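Local coordinates for protein obscurin (Homo sapiens, PDB 4C4K) that probably acts as a giant muscle scaffold and signalling protein, with RhoGEF and serine/threonine kinase activities, whose immunoglobulin domains bind partner proteins, at residues L65-A68 and L69-G73. Numbering follows the deposited sequence.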
# COMPACT_ATOMS: atom_id res chain seq x y z
N LEU A 65 11.24 -6.44 17.10
CA LEU A 65 11.71 -7.40 18.06
C LEU A 65 10.88 -7.35 19.32
O LEU A 65 10.36 -6.29 19.68
CB LEU A 65 13.18 -7.16 18.39
CG LEU A 65 14.19 -7.19 17.21
CD1 LEU A 65 15.62 -6.99 17.75
CD2 LEU A 65 14.15 -8.54 16.47
N ASP A 66 10.76 -8.49 20.00
CA ASP A 66 10.05 -8.60 21.28
C ASP A 66 8.64 -8.02 21.20
O ASP A 66 8.29 -7.13 21.97
CB ASP A 66 10.88 -7.95 22.40
CG ASP A 66 10.61 -8.54 23.76
OD1 ASP A 66 10.01 -9.65 23.82
OD2 ASP A 66 11.02 -7.92 24.78
N LEU A 67 7.85 -8.50 20.23
CA LEU A 67 6.48 -8.05 19.96
C LEU A 67 5.62 -7.85 21.19
O LEU A 67 5.61 -8.69 22.09
CB LEU A 67 5.76 -9.07 19.05
CG LEU A 67 6.28 -9.22 17.63
CD1 LEU A 67 5.69 -10.45 17.00
CD2 LEU A 67 5.99 -7.96 16.80
N ALA A 68 4.86 -6.76 21.20
CA ALA A 68 3.91 -6.44 22.26
C ALA A 68 2.56 -6.32 21.57
O ALA A 68 2.50 -6.09 20.35
CB ALA A 68 4.28 -5.11 22.90
N LEU A 69 1.47 -6.51 22.31
CA LEU A 69 0.12 -6.40 21.76
C LEU A 69 -0.11 -5.07 21.03
O LEU A 69 -0.71 -5.07 19.96
CB LEU A 69 -0.93 -6.65 22.84
CG LEU A 69 -1.00 -8.07 23.42
CD1 LEU A 69 -1.91 -8.11 24.64
CD2 LEU A 69 -1.49 -9.08 22.38
N GLY A 70 0.46 -3.98 21.57
CA GLY A 70 0.39 -2.62 21.04
C GLY A 70 1.04 -2.43 19.67
O GLY A 70 0.77 -1.43 19.00
N ASP A 71 1.88 -3.40 19.24
CA ASP A 71 2.53 -3.39 17.93
C ASP A 71 1.55 -3.82 16.84
O ASP A 71 1.85 -3.65 15.65
CB ASP A 71 3.77 -4.30 17.91
CG ASP A 71 4.89 -3.87 18.85
OD1 ASP A 71 5.03 -2.65 19.11
OD2 ASP A 71 5.64 -4.76 19.32
N SER A 72 0.39 -4.39 17.22
CA SER A 72 -0.63 -4.80 16.25
C SER A 72 -1.17 -3.61 15.49
O SER A 72 -1.27 -2.52 16.06
CB SER A 72 -1.80 -5.50 16.94
OG SER A 72 -1.38 -6.69 17.57
N GLY A 73 -1.57 -3.84 14.25
CA GLY A 73 -2.19 -2.80 13.45
C GLY A 73 -1.68 -2.74 12.04
O GLY A 73 -1.12 -3.71 11.52
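Asp71 folds back onto Ala68 and grips it with two hydrogen bonds, closing the E-F turn of an I-set immunoglobulin domain. This turn joins strand 59-64 of one sheet to strand 73-80 of the other. Its 3-10 segment, 69-71, carries the aspartate of the Asp-Ser-Gly-Gln-Tyr sequence, the family's tyrosine corner motif. In keeping with that motif, the hydroxyl of Tyr75 bonds to the backbone O of Asp71.

The tight side is the Asp71 carboxylate. Its CG stands anti to the carbonyl carbon (chi1 -64°), which turns OD2 back to the peptide N of Ala68. Ala68 N donates to Asp71 OD2 over 2.9 Å. The bond is fairly straight, at 160°, but meets the oxygen from above the carboxylate plane. The return bond runs from Asp71 N to Ala68 O, 3.0 Å long, and closes the 3-10 turn. Leu67 packs beside the same carboxylate oxygen, with its CA 3.5 Å from Asp71 OD2; its CD2 approaches more loosely. OD2 also forms a salt bridge with Arg50, which bonds to Leu65 O as well. The N-H of Ala68 satisfies this buried oxygen, and the charge of Arg50 probably offsets its negative charge. With alanine in place of Asp71, the N-H of Ala68 would probably lose its acceptor and the Arg50 guanidinium its carboxylate mate, freeing the turn to shift.

The opposite character is found at Leu69 and Gly70, which are exposed to solvent. The Leu69 side chain heads away from 65-68 and touches Val94. The turn's exit is pinned by Ser72, whose N and OG both donate to Leu69 O, the OG at 3.0 Å and tilted 15° from the carbonyl plane.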